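Local coordinates for protein CCMAN5 (Cellulosimicrobium cellulans, PDB 2XSG) that probably hydrolyses terminal alpha-mannosidic linkages as a calcium-containing family GH92 glycosidase, an activity that enables mannose-6-phosphate modification of yeast-produced lysosomal enzymes, at residues Phe360-Tyr365 / Met666-Val671; Arg317-Pro322 / Ala364-Ala369; Gln376-Leu381 / Ser410-Asp415; Leu643-Tyr648 / Gly654-Met659; Thr65-Val70 / Gly193-Ala198. All blocks are in the same frame, centred on the assembly; numbering follows the deposited sequence.

Interaction 1 (Phe360-Tyr365 / Met666-Val671); sequences FSVIAY and MSTMFV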
# COMPACT_ATOMS: atom_id res chain seq x y z
N PHE A 360 -6.86 5.69 -2.17
CA PHE A 360 -8.24 5.31 -2.41
C PHE A 360 -8.89 6.23 -3.43
O PHE A 360 -9.67 5.76 -4.27
CB PHE A 360 -9.04 5.29 -1.09
CG PHE A 360 -8.56 4.26 -0.10
CD1 PHE A 360 -8.94 2.93 -0.22
CD2 PHE A 360 -7.70 4.62 0.93
CE1 PHE A 360 -8.48 1.96 0.67
CE2 PHE A 360 -7.25 3.65 1.85
CZ PHE A 360 -7.65 2.33 1.71
N SER A 361 -8.56 7.52 -3.38
CA SER A 361 -9.13 8.47 -4.33
C SER A 361 -8.81 8.09 -5.78
O SER A 361 -9.62 8.36 -6.68
CB SER A 361 -8.64 9.89 -4.06
OG SER A 361 -8.83 10.32 -2.71
N VAL A 362 -7.64 7.49 -5.99
CA VAL A 362 -7.19 7.01 -7.31
C VAL A 362 -7.87 5.69 -7.69
O VAL A 362 -8.35 5.53 -8.81
CB VAL A 362 -5.65 6.84 -7.37
CG1 VAL A 362 -5.19 6.43 -8.79
CG2 VAL A 362 -4.91 8.12 -6.91
N ILE A 363 -7.88 4.73 -6.76
CA ILE A 363 -8.66 3.50 -6.93
C ILE A 363 -10.08 3.83 -7.42
O ILE A 363 -10.59 3.19 -8.34
CB ILE A 363 -8.72 2.64 -5.64
CG1 ILE A 363 -7.35 2.05 -5.32
CG2 ILE A 363 -9.73 1.49 -5.81
CD1 ILE A 363 -7.28 1.41 -3.93
N ALA A 364 -10.70 4.85 -6.82
CA ALA A 364 -12.04 5.30 -7.26
C ALA A 364 -12.18 5.48 -8.78
O ALA A 364 -13.20 5.11 -9.35
CB ALA A 364 -12.47 6.57 -6.53
N TYR A 365 -11.16 6.02 -9.44
CA TYR A 365 -11.32 6.23 -10.89
C TYR A 365 -10.78 5.09 -11.77
O TYR A 365 -11.00 5.08 -12.99
CB TYR A 365 -10.91 7.64 -11.35
CG TYR A 365 -9.42 7.97 -11.43
CD1 TYR A 365 -8.59 7.31 -12.32
CD2 TYR A 365 -8.88 9.02 -10.67
CE1 TYR A 365 -7.24 7.65 -12.42
CE2 TYR A 365 -7.55 9.38 -10.78
CZ TYR A 365 -6.72 8.68 -11.66
OH TYR A 365 -5.39 9.01 -11.78
N MET A 666 2.89 4.42 -2.88
CA MET A 666 3.84 4.98 -3.84
C MET A 666 3.53 4.49 -5.27
O MET A 666 3.53 5.30 -6.21
CB MET A 666 5.29 4.74 -3.40
CG MET A 666 5.69 5.50 -2.12
SD MET A 666 5.15 7.25 -2.14
CE MET A 666 6.11 7.91 -0.77
N SER A 667 3.22 3.20 -5.42
CA SER A 667 2.78 2.63 -6.71
C SER A 667 1.54 3.31 -7.28
O SER A 667 1.48 3.62 -8.47
CB SER A 667 2.51 1.13 -6.60
OG SER A 667 3.68 0.42 -6.23
N THR A 668 0.54 3.51 -6.41
CA THR A 668 -0.72 4.16 -6.78
C THR A 668 -0.50 5.62 -7.21
O THR A 668 -1.10 6.06 -8.18
CB THR A 668 -1.74 4.10 -5.63
OG1 THR A 668 -1.90 2.74 -5.23
CG2 THR A 668 -3.08 4.62 -6.08
N MET A 669 0.36 6.35 -6.52
CA MET A 669 0.74 7.69 -6.98
C MET A 669 1.42 7.68 -8.35
O MET A 669 1.23 8.60 -9.15
CB MET A 669 1.58 8.43 -5.94
CG MET A 669 0.91 8.54 -4.58
SD MET A 669 -0.75 9.28 -4.56
CE MET A 669 -1.83 7.86 -4.40
N PHE A 670 2.22 6.66 -8.62
CA PHE A 670 2.83 6.54 -9.95
C PHE A 670 1.76 6.37 -11.03
O PHE A 670 1.81 7.03 -12.07
CB PHE A 670 3.82 5.37 -10.02
CG PHE A 670 4.53 5.26 -11.34
CD1 PHE A 670 3.90 4.66 -12.44
CD2 PHE A 670 5.81 5.77 -11.50
CE1 PHE A 670 4.55 4.59 -13.67
CE2 PHE A 670 6.46 5.69 -12.75
CZ PHE A 670 5.84 5.09 -13.82
N VAL A 671 0.82 5.46 -10.79
CA VAL A 671 -0.29 5.29 -11.73
C VAL A 671 -1.00 6.63 -11.97
O VAL A 671 -1.27 6.99 -13.11
CB VAL A 671 -1.27 4.24 -11.22
CG1 VAL A 671 -2.62 4.33 -11.98
CG2 VAL A 671 -0.65 2.85 -11.35

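Interaction 2 (Arg317-Pro322 / Ala364-Ala369); sequences RMFAMP and AYIDPA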
# COMPACT_ATOMS: atom_id res chain seq x y z
N ARG A 317 0.76 -3.40 -8.17
CA ARG A 317 0.95 -3.08 -6.75
C ARG A 317 -0.24 -2.32 -6.15
O ARG A 317 -0.49 -2.41 -4.95
CB ARG A 317 2.21 -2.24 -6.57
CG ARG A 317 3.53 -2.92 -6.93
CD ARG A 317 3.78 -4.12 -6.05
NE ARG A 317 5.13 -4.63 -6.20
CZ ARG A 317 5.53 -5.85 -5.85
NH1 ARG A 317 4.67 -6.72 -5.32
NH2 ARG A 317 6.79 -6.21 -6.04
N MET A 318 -0.96 -1.57 -6.98
CA MET A 318 -2.15 -0.83 -6.53
C MET A 318 -3.32 -1.73 -6.08
O MET A 318 -4.13 -1.32 -5.25
CB MET A 318 -2.62 0.16 -7.61
CG MET A 318 -3.93 0.89 -7.25
SD MET A 318 -4.49 1.97 -8.60
CE MET A 318 -2.93 2.30 -9.31
N PHE A 319 -3.38 -2.95 -6.62
CA PHE A 319 -4.42 -3.92 -6.26
C PHE A 319 -3.89 -4.99 -5.28
O PHE A 319 -3.87 -6.18 -5.60
CB PHE A 319 -4.98 -4.59 -7.54
CG PHE A 319 -5.82 -3.67 -8.40
CD1 PHE A 319 -7.21 -3.63 -8.26
CD2 PHE A 319 -5.23 -2.84 -9.34
CE1 PHE A 319 -8.00 -2.77 -9.06
CE2 PHE A 319 -5.99 -1.97 -10.14
CZ PHE A 319 -7.38 -1.94 -10.00
N ALA A 320 -3.44 -4.56 -4.10
CA ALA A 320 -2.98 -5.47 -3.05
C ALA A 320 -3.72 -5.29 -1.73
O ALA A 320 -4.20 -6.26 -1.15
CB ALA A 320 -1.50 -5.31 -2.83
N MET A 321 -3.80 -4.06 -1.23
CA MET A 321 -4.38 -3.80 0.09
C MET A 321 -5.40 -2.66 -0.01
O MET A 321 -5.20 -1.75 -0.80
CB MET A 321 -3.29 -3.42 1.10
CG MET A 321 -2.41 -4.60 1.57
SD MET A 321 -0.94 -4.07 2.50
CE MET A 321 -1.62 -3.33 3.98
N PRO A 322 -6.49 -2.71 0.79
CA PRO A 322 -6.85 -3.79 1.72
C PRO A 322 -7.14 -5.13 1.02
O PRO A 322 -7.51 -5.15 -0.16
CB PRO A 322 -8.10 -3.25 2.44
CG PRO A 322 -8.69 -2.27 1.46
CD PRO A 322 -7.49 -1.63 0.81
N ALA A 364 -10.70 4.85 -6.82
CA ALA A 364 -12.04 5.30 -7.26
C ALA A 364 -12.18 5.48 -8.78
O ALA A 364 -13.20 5.11 -9.35
CB ALA A 364 -12.47 6.57 -6.53
N TYR A 365 -11.16 6.02 -9.44
CA TYR A 365 -11.32 6.23 -10.89
C TYR A 365 -10.78 5.09 -11.77
O TYR A 365 -11.00 5.08 -12.99
CB TYR A 365 -10.91 7.64 -11.35
CG TYR A 365 -9.42 7.97 -11.43
CD1 TYR A 365 -8.59 7.31 -12.32
CD2 TYR A 365 -8.88 9.02 -10.67
CE1 TYR A 365 -7.24 7.65 -12.42
CE2 TYR A 365 -7.55 9.38 -10.78
CZ TYR A 365 -6.72 8.68 -11.66
OH TYR A 365 -5.39 9.01 -11.78
N ILE A 366 -10.11 4.11 -11.15
CA ILE A 366 -9.61 2.96 -11.90
C ILE A 366 -10.54 1.74 -11.77
O ILE A 366 -10.80 1.07 -12.77
CB ILE A 366 -8.13 2.65 -11.55
CG1 ILE A 366 -7.24 3.74 -12.18
CG2 ILE A 366 -7.71 1.27 -12.09
CD1 ILE A 366 -5.84 3.76 -11.68
N ASP A 367 -11.05 1.50 -10.56
CA ASP A 367 -11.97 0.40 -10.29
C ASP A 367 -13.04 0.85 -9.30
O ASP A 367 -12.94 0.57 -8.09
CB ASP A 367 -11.20 -0.82 -9.76
CG ASP A 367 -12.05 -2.08 -9.72
OD1 ASP A 367 -13.29 -2.01 -9.81
OD2 ASP A 367 -11.44 -3.17 -9.61
N PRO A 368 -14.06 1.58 -9.79
CA PRO A 368 -15.06 2.18 -8.89
C PRO A 368 -15.77 1.17 -7.96
O PRO A 368 -15.97 1.47 -6.77
CB PRO A 368 -16.05 2.85 -9.85
CG PRO A 368 -15.23 3.16 -11.07
CD PRO A 368 -14.29 1.98 -11.20
N ALA A 369 -16.10 -0.02 -8.49
CA ALA A 369 -16.81 -1.07 -7.72
C ALA A 369 -15.97 -1.59 -6.57
O ALA A 369 -16.48 -1.83 -5.48
CB ALA A 369 -17.20 -2.23 -8.63

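Interaction 3 (Gln376-Leu381 / Ser410-Asp415); sequences QSLVYL and SVVVAD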
# COMPACT_ATOMS: atom_id res chain seq x y z
N GLN A 376 -17.29 0.74 1.95
CA GLN A 376 -18.35 0.06 2.69
C GLN A 376 -17.74 -0.79 3.80
O GLN A 376 -18.27 -0.85 4.92
CB GLN A 376 -19.21 -0.82 1.78
CG GLN A 376 -20.38 -1.57 2.51
CD GLN A 376 -21.43 -0.65 3.13
OE1 GLN A 376 -22.50 -0.42 2.55
NE2 GLN A 376 -21.16 -0.14 4.34
N SER A 377 -16.61 -1.43 3.49
CA SER A 377 -15.92 -2.29 4.46
C SER A 377 -15.38 -1.45 5.61
O SER A 377 -15.49 -1.84 6.79
CB SER A 377 -14.79 -3.05 3.78
OG SER A 377 -15.31 -3.86 2.73
N LEU A 378 -14.82 -0.29 5.26
CA LEU A 378 -14.27 0.63 6.26
C LEU A 378 -15.38 1.10 7.20
O LEU A 378 -15.17 1.19 8.42
CB LEU A 378 -13.60 1.83 5.57
CG LEU A 378 -12.88 2.89 6.41
CD1 LEU A 378 -11.90 2.27 7.40
CD2 LEU A 378 -12.18 3.87 5.44
N VAL A 379 -16.55 1.37 6.62
CA VAL A 379 -17.76 1.70 7.39
C VAL A 379 -18.17 0.58 8.36
O VAL A 379 -18.43 0.85 9.53
CB VAL A 379 -18.93 2.15 6.48
CG1 VAL A 379 -20.22 2.26 7.26
CG2 VAL A 379 -18.60 3.50 5.82
N TYR A 380 -18.19 -0.67 7.89
CA TYR A 380 -18.53 -1.81 8.74
C TYR A 380 -17.55 -2.01 9.88
O TYR A 380 -17.95 -2.39 10.98
CB TYR A 380 -18.58 -3.11 7.94
CG TYR A 380 -19.92 -3.49 7.43
CD1 TYR A 380 -20.75 -2.54 6.85
CD2 TYR A 380 -20.38 -4.81 7.51
CE1 TYR A 380 -22.01 -2.88 6.38
CE2 TYR A 380 -21.64 -5.17 7.03
CZ TYR A 380 -22.44 -4.18 6.47
OH TYR A 380 -23.67 -4.48 5.96
N LEU A 381 -16.28 -1.74 9.60
CA LEU A 381 -15.21 -1.90 10.58
C LEU A 381 -15.40 -0.97 11.78
O LEU A 381 -15.27 -1.40 12.93
CB LEU A 381 -13.83 -1.71 9.94
CG LEU A 381 -12.66 -1.89 10.92
CD1 LEU A 381 -12.59 -3.34 11.38
CD2 LEU A 381 -11.33 -1.46 10.31
N SER A 410 -11.73 8.94 8.26
CA SER A 410 -12.84 9.90 8.04
C SER A 410 -12.73 10.59 6.69
O SER A 410 -13.74 10.95 6.06
CB SER A 410 -12.92 10.95 9.17
OG SER A 410 -11.85 11.90 9.09
N VAL A 411 -11.49 10.77 6.23
CA VAL A 411 -11.21 11.44 4.96
C VAL A 411 -11.57 10.50 3.82
O VAL A 411 -12.16 10.93 2.84
CB VAL A 411 -9.72 11.86 4.88
CG1 VAL A 411 -9.37 12.46 3.50
CG2 VAL A 411 -9.40 12.88 6.02
N VAL A 412 -11.22 9.22 3.97
CA VAL A 412 -11.50 8.21 2.96
C VAL A 412 -13.02 8.01 2.77
O VAL A 412 -13.51 7.91 1.63
CB VAL A 412 -10.83 6.85 3.31
CG1 VAL A 412 -11.13 5.81 2.25
CG2 VAL A 412 -9.29 7.04 3.49
N VAL A 413 -13.76 7.95 3.88
CA VAL A 413 -15.22 7.81 3.82
C VAL A 413 -15.80 9.05 3.11
O VAL A 413 -16.66 8.94 2.23
CB VAL A 413 -15.88 7.63 5.23
CG1 VAL A 413 -17.41 7.57 5.09
CG2 VAL A 413 -15.39 6.34 5.89
N ALA A 414 -15.31 10.21 3.52
CA ALA A 414 -15.74 11.49 2.93
C ALA A 414 -15.43 11.55 1.44
O ALA A 414 -16.14 12.21 0.69
CB ALA A 414 -15.07 12.64 3.66
N ASP A 415 -14.36 10.87 1.02
CA ASP A 415 -13.95 10.80 -0.38
C ASP A 415 -15.04 10.17 -1.24
O ASP A 415 -15.38 10.69 -2.30
CB ASP A 415 -12.64 10.00 -0.52
CG ASP A 415 -11.99 10.16 -1.89
OD1 ASP A 415 -11.22 11.12 -2.08
OD2 ASP A 415 -12.25 9.32 -2.77

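Interaction 4 (Leu643-Tyr648 / Gly654-Met659); sequences LKTKVY and GMLPTM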
# COMPACT_ATOMS: atom_id res chain seq x y z
N LEU A 643 21.20 13.85 -3.21
CA LEU A 643 21.48 12.92 -4.30
C LEU A 643 20.56 13.15 -5.52
O LEU A 643 19.35 13.26 -5.38
CB LEU A 643 21.37 11.50 -3.75
CG LEU A 643 21.54 10.26 -4.62
CD1 LEU A 643 23.04 9.96 -4.79
CD2 LEU A 643 20.82 9.07 -3.97
N LYS A 644 21.15 13.21 -6.71
CA LYS A 644 20.37 13.29 -7.94
C LYS A 644 20.18 11.90 -8.51
O LYS A 644 21.15 11.25 -8.91
CB LYS A 644 21.05 14.20 -8.97
CG LYS A 644 20.10 14.68 -10.07
CD LYS A 644 20.73 15.78 -10.90
CE LYS A 644 19.80 16.23 -12.01
NZ LYS A 644 20.61 16.85 -13.12
N THR A 645 18.94 11.44 -8.53
CA THR A 645 18.65 10.04 -8.80
C THR A 645 17.18 9.91 -9.19
O THR A 645 16.39 10.82 -8.91
CB THR A 645 18.94 9.18 -7.53
OG1 THR A 645 18.64 7.81 -7.79
CG2 THR A 645 18.12 9.67 -6.33
N LYS A 646 16.84 8.82 -9.87
CA LYS A 646 15.44 8.51 -10.16
C LYS A 646 14.78 8.06 -8.87
O LYS A 646 15.37 7.30 -8.09
CB LYS A 646 15.28 7.40 -11.19
CG LYS A 646 15.84 7.67 -12.57
CD LYS A 646 15.29 6.61 -13.54
CE LYS A 646 15.00 7.19 -14.92
NZ LYS A 646 14.67 6.08 -15.87
N VAL A 647 13.55 8.51 -8.65
CA VAL A 647 12.80 8.16 -7.45
C VAL A 647 12.24 6.75 -7.64
O VAL A 647 12.23 5.94 -6.72
CB VAL A 647 11.71 9.22 -7.17
CG1 VAL A 647 10.67 8.74 -6.15
CG2 VAL A 647 12.36 10.50 -6.68
N TYR A 648 11.77 6.49 -8.86
CA TYR A 648 11.20 5.22 -9.25
C TYR A 648 12.10 4.55 -10.29
O TYR A 648 12.38 5.18 -11.32
CB TYR A 648 9.83 5.45 -9.88
CG TYR A 648 8.75 5.84 -8.92
CD1 TYR A 648 8.59 7.17 -8.53
CD2 TYR A 648 7.85 4.90 -8.43
CE1 TYR A 648 7.58 7.55 -7.63
CE2 TYR A 648 6.81 5.27 -7.55
CZ TYR A 648 6.69 6.59 -7.16
OH TYR A 648 5.69 6.96 -6.30
N GLY A 654 13.75 -0.52 -6.15
CA GLY A 654 12.65 0.10 -6.90
C GLY A 654 12.31 1.54 -6.52
O GLY A 654 11.95 2.34 -7.40
N MET A 655 12.41 1.86 -5.23
CA MET A 655 12.19 3.21 -4.75
C MET A 655 13.49 3.72 -4.16
O MET A 655 14.47 2.97 -4.03
CB MET A 655 11.13 3.22 -3.63
CG MET A 655 9.96 2.29 -3.81
SD MET A 655 8.85 2.96 -5.02
CE MET A 655 7.44 1.88 -4.80
N LEU A 656 13.47 4.98 -3.73
CA LEU A 656 14.56 5.54 -2.93
C LEU A 656 14.81 4.65 -1.71
O LEU A 656 13.89 3.99 -1.23
CB LEU A 656 14.19 6.94 -2.46
CG LEU A 656 14.07 8.00 -3.57
CD1 LEU A 656 13.50 9.27 -2.98
CD2 LEU A 656 15.41 8.27 -4.23
N PRO A 657 16.06 4.65 -1.19
CA PRO A 657 16.26 3.96 0.08
C PRO A 657 15.36 4.60 1.16
O PRO A 657 15.20 5.82 1.16
CB PRO A 657 17.74 4.21 0.38
CG PRO A 657 18.10 5.46 -0.45
CD PRO A 657 17.28 5.32 -1.68
N THR A 658 14.81 3.77 2.05
CA THR A 658 13.81 4.12 3.09
C THR A 658 12.38 4.39 2.58
O THR A 658 11.44 4.54 3.38
CB THR A 658 14.19 5.36 3.94
OG1 THR A 658 13.98 6.54 3.15
CG2 THR A 658 15.61 5.31 4.49
N MET A 659 12.22 4.50 1.27
CA MET A 659 10.93 4.88 0.71
C MET A 659 10.00 3.66 0.60
O MET A 659 9.96 3.00 -0.42
CB MET A 659 11.14 5.54 -0.66
CG MET A 659 9.86 5.91 -1.41
SD MET A 659 10.33 6.74 -2.94
CE MET A 659 8.74 6.88 -3.74

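Interaction 5 (Thr65-Val70 / Gly193-Ala198); sequences TNLDGV and GYFYNA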
# COMPACT_ATOMS: atom_id res chain seq x y z
N THR A 65 1.14 -15.41 4.52
CA THR A 65 0.50 -14.14 4.87
C THR A 65 1.52 -13.02 4.80
O THR A 65 2.73 -13.24 4.97
CB THR A 65 -0.15 -14.14 6.30
OG1 THR A 65 0.88 -14.13 7.30
CG2 THR A 65 -1.05 -15.35 6.49
N ASN A 66 1.03 -11.81 4.55
CA ASN A 66 1.95 -10.69 4.43
C ASN A 66 1.27 -9.34 4.32
O ASN A 66 0.03 -9.26 4.24
CB ASN A 66 2.86 -10.91 3.22
CG ASN A 66 4.32 -10.71 3.57
OD1 ASN A 66 4.69 -9.70 4.18
ND2 ASN A 66 5.16 -11.68 3.19
N LEU A 67 2.10 -8.29 4.32
CA LEU A 67 1.67 -6.91 4.13
C LEU A 67 2.63 -6.25 3.16
O LEU A 67 3.84 -6.37 3.29
CB LEU A 67 1.72 -6.15 5.46
CG LEU A 67 0.76 -6.57 6.57
CD1 LEU A 67 0.98 -5.72 7.82
CD2 LEU A 67 -0.69 -6.49 6.09
N ASP A 68 2.09 -5.50 2.20
CA ASP A 68 2.94 -4.92 1.17
C ASP A 68 3.48 -3.57 1.57
O ASP A 68 2.73 -2.68 1.95
CB ASP A 68 2.18 -4.79 -0.15
CG ASP A 68 1.55 -6.08 -0.57
OD1 ASP A 68 0.58 -6.48 0.10
OD2 ASP A 68 2.01 -6.70 -1.56
N GLY A 69 4.80 -3.45 1.50
CA GLY A 69 5.47 -2.17 1.64
C GLY A 69 5.42 -1.49 2.99
O GLY A 69 5.58 -0.28 3.07
N VAL A 70 5.20 -2.25 4.05
CA VAL A 70 5.10 -1.65 5.39
C VAL A 70 6.48 -1.57 6.07
O VAL A 70 7.44 -2.17 5.58
CB VAL A 70 4.07 -2.38 6.27
CG1 VAL A 70 2.69 -2.32 5.62
CG2 VAL A 70 4.49 -3.81 6.53
N GLY A 193 -0.79 -13.41 15.16
CA GLY A 193 0.41 -12.59 15.06
C GLY A 193 0.14 -11.17 15.54
O GLY A 193 -0.96 -10.85 16.00
N TYR A 194 1.14 -10.32 15.43
CA TYR A 194 0.95 -8.93 15.79
C TYR A 194 1.77 -8.07 14.84
O TYR A 194 2.88 -8.44 14.46
CB TYR A 194 1.37 -8.70 17.25
CG TYR A 194 1.19 -7.27 17.74
CD1 TYR A 194 2.15 -6.29 17.47
CD2 TYR A 194 0.06 -6.90 18.49
CE1 TYR A 194 2.00 -4.98 17.91
CE2 TYR A 194 -0.10 -5.57 18.96
CZ TYR A 194 0.88 -4.62 18.66
OH TYR A 194 0.75 -3.31 19.07
N PHE A 195 1.20 -6.94 14.43
CA PHE A 195 1.97 -5.90 13.75
C PHE A 195 1.45 -4.52 14.12
O PHE A 195 0.25 -4.26 14.08
CB PHE A 195 1.95 -6.08 12.24
CG PHE A 195 2.77 -5.05 11.50
CD1 PHE A 195 4.17 -5.08 11.55
CD2 PHE A 195 2.14 -4.03 10.79
CE1 PHE A 195 4.95 -4.12 10.88
CE2 PHE A 195 2.90 -3.07 10.10
CZ PHE A 195 4.31 -3.11 10.14
N TYR A 196 2.39 -3.67 14.51
CA TYR A 196 2.16 -2.25 14.84
C TYR A 196 1.18 -1.97 15.99
O TYR A 196 1.63 -1.78 17.14
CB TYR A 196 1.86 -1.41 13.58
CG TYR A 196 2.07 0.06 13.81
CD1 TYR A 196 3.36 0.57 14.12
CD2 TYR A 196 0.99 0.95 13.77
CE1 TYR A 196 3.55 1.93 14.36
CE2 TYR A 196 1.17 2.32 14.00
CZ TYR A 196 2.44 2.79 14.30
OH TYR A 196 2.61 4.13 14.53
N ASN A 197 -0.13 -1.95 15.73
CA ASN A 197 -1.11 -1.64 16.77
C ASN A 197 -1.89 -2.84 17.30
O ASN A 197 -2.46 -2.77 18.39
CB ASN A 197 -2.15 -0.62 16.29
CG ASN A 197 -1.60 0.80 16.21
OD1 ASN A 197 -0.70 1.19 16.96
ND2 ASN A 197 -2.16 1.58 15.30
N ALA A 198 -1.97 -3.91 16.52
CA ALA A 198 -3.00 -4.90 16.76
C ALA A 198 -2.55 -6.31 16.50
O ALA A 198 -1.73 -6.55 15.61
CB ALA A 198 -4.22 -4.61 15.88

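Interaction 1 (Phe360-Tyr365 / Met666-Val671)
V362 and T668 meet where the two segments come nearest, their CA atoms 7.1 Å apart. The contact between the segments is apolar. T668 CG2 comes within 3.6 Å of V362 CB and also lies near both valine methyls, the two side chains passing alongside each other in opposite directions. With V362 CG1 set anti to its backbone nitrogen (chi1 -176°), the valine spreads its branches around that one methyl. On the flank M669 takes part: its CB departs from the other helix, but bends at chi2 and chi3 bring CE back to 4.0 Å from V362 CG2.

The polar bonds run along the helices or to third parties. T668 turns OG1 away from the valine and bonds it to the carbonyl oxygen of G664, one turn earlier, which fixes the rotation that presents CG2. Within helix 353-366, A364 N bonds F360 O at 2.9 Å; within helix 665-675, F670 N bonds M666 O at 3.1 Å. Farther out, S361 bonds D415 through OG and Y365 bonds the carbonyl of L677 through OH, so these hydroxyls have partners outside the contact.

All three touching residues are buried; the centre of the contact is about 10 Å from that of the chain. This is helix-on-helix packing between distant parts of the sequence, consistent with the all-helical (alpha/alpha) barrel of GH92 catalytic domains.

Interaction 2 (Arg317-Pro322 / Ala364-Ala369)
F319 turns the rim of its ring toward I366 and D367, and M318 completes the contact by meeting I366. Four side-chain conformations decide the fit. The phenylalanine, with CG anti to the carbonyl carbon (chi1 -70°), reaches across so that CZ touches I366 CG2 at 3.8 Å and CE1 stands 3.5 Å from D367 OD2. Both partners lie at the ring edge near its plane, as does D367 CB; the aspartate therefore faces the C-H rim, where a weak electrostatic attraction is plausible. The carboxylate is not coplanar with the ring, the two planes being 43° apart.

I366 divides its branches. CG2 goes to the phenylalanine, while the extended CG1 arm carries CD1 to M318 SD, 3.8 Å away. M318 itself runs out straight through chi1 and chi2 and bends only at its last torsion, chi3 -27°, which is far from a staggered value; SD and CE both lie beside I366 CD1.

D367 swings CG anti to its backbone nitrogen, and its two oxygens then have separate roles. OD1 accepts a weak bond from L370 N, the geometry of an N-cap, whereas OD2 has a long, weak ion pair with R292 besides its neighbour on the ring.

D367 is the first residue to leave helix 353-366 and immediately caps helix 368-387. The arrangement is thus a helix-to-helix junction with an N-capping aspartate, its touching residues buried, against which the end of helix 306-318 and the residue after it pack inside the GH92 catalytic domain.

Interaction 3 (Gln376-Leu381 / Ser410-Asp415)
L378 points a single methyl, CD2, between V412 and V413 of the facing helix. Apolar packing makes the whole contact: L378 CD2 is 3.9 Å from V412 CG1 and 4.1 Å from V413 CG2, and the leucine crosses V412 at about a right angle. Its CG lies anti to the backbone nitrogen (chi1 -177°) and CD2 continues extended from CA, so this branch alone spans the gap. V379 adds a looser touch, CG2 to V413 CG2 at 4.3 Å.

Polar groups face elsewhere and are held there. Backbone bonds such as Y380 N to Q376 O (3.0 Å) keep each segment helical. D415, at the end of the second segment, forms a salt bridge with K419 and two hydrogen bonds, a second tie to helix 368-387 through Y371 and one to helix 353-366 through S361.

The axes of segments 376-381 and 410-415 approach to 10.2 Å, a distance that medium-sized side chains can fill, with an angle of 135° between their directions (signed -135°). V413 also packs on helices 427-438 and 455-474, and V412 on helix 353-366. Inclined, broadly antiparallel packing of sequence-neighbouring helices is consistent with the (alpha/alpha) barrel expected for this catalytic domain.

Interaction 4 (Leu643-Tyr648 / Gly654-Met659)
T645 makes the first touch, its CG2 meeting L656 CD2 at 3.7 Å. T645 CG2 occupies the crowded position between backbone nitrogen and carbonyl carbon, while OG1 makes a weak bond to K646 O. The carbonyl of K646 lies next to the same leucine methyl.

V647 is the most covered residue of its segment. CG1 abuts M659 CE at 3.6 Å, the two side chains crossing nearly at right angles, and CG2 packs more loosely on L656 CD1. V647 O receives a CA-H...O contact from M655 CA (3.4 Å, angle at H 146°). M659 reaches the valine because its chain is fully extended; its SD also lies near L656 N, a weak bond within the type II turn L656-M659.

Y648 gives a second CA-H...O contact, Y648 CA to G654 O at 3.5 Å. Two methionines approach its ring obliquely: M655 SD stands 4.6 Å from the centroid of the Y648 ring, 38° off the normal, a Met-aromatic contact, and M659 CE is 4.0 Å from Y648 OH. That hydroxyl bonds M666 O, which fixes the ring's end.

The side chain of M659 is about 7 Å from the bound calcium ion. Strand 638-646 pairs through T645 with T619 of strand 618-623, the 654-659 loop bonds F23 and D22 through its backbone, and M655 and M659 both rest on M666 of helix 665-675.

Interaction 5 (Thr65-Val70 / Gly193-Ala198)
F195 receives both L67 and V70 along one part of its ring. This is the tight side: L67 CD1 is 3.6 Å from F195 CD2, and V70 CG2 is 3.7 Å from F195 CZ. Both methyls meet the ring obliquely. The phenylalanine reaches them because CG lies anti to its backbone nitrogen (chi1 -178°). The L67 backbone is held locally, its N bonding N66 OD1 at 3.0 Å with an N-H angle of 149°. All three apolar residues are buried, yet the backbones stay apart, the nearest CA atoms, those of L67 and F195, being 9.7 Å from each other.

The other side is loose. Past F195 the chain turns through a type II' turn to A198, where Y196 is exposed and N197 partly so. Y194 OH bonds Y196 O at 2.6 Å, the hydroxyl standing 47° out of the carbonyl plane. Y194 and Y196 touch a crystal neighbour, so the lattice may influence their poses.

The side chain of V70 is about 3 Å from a bound bis-tris propane molecule. Residues 65-70 lie in the loop between strands 58-63 and 80-84 and bond through their backbone to D662, a calcium ligand, and A663; across from them, the turn links antiparallel strands 185-195 and 198-208 of the large N-terminal sheet.

In the fold
Interaction 5 comes first along the chain, within the N-terminal domain range; the others follow in the catalytic ranges. Interactions 1 and 2 have centres 7 Å apart and share A364 and Y365 of helix 353-366. Helix 368-387 runs on from interaction 2 to interaction 3, which also meets interaction 1 where S361 bonds D415. Interactions 3 and 4 both fall, in sequence, between the two halves of interaction 1; in space they lie on opposite sides of the chain's centre, their centres 32 Å apart. Interaction 4 joins interaction 1 through Y648 and M666. M321 of interaction 2 touches D68 and L67 of interaction 5, so the helical catalytic core packs directly on the N-terminal domain.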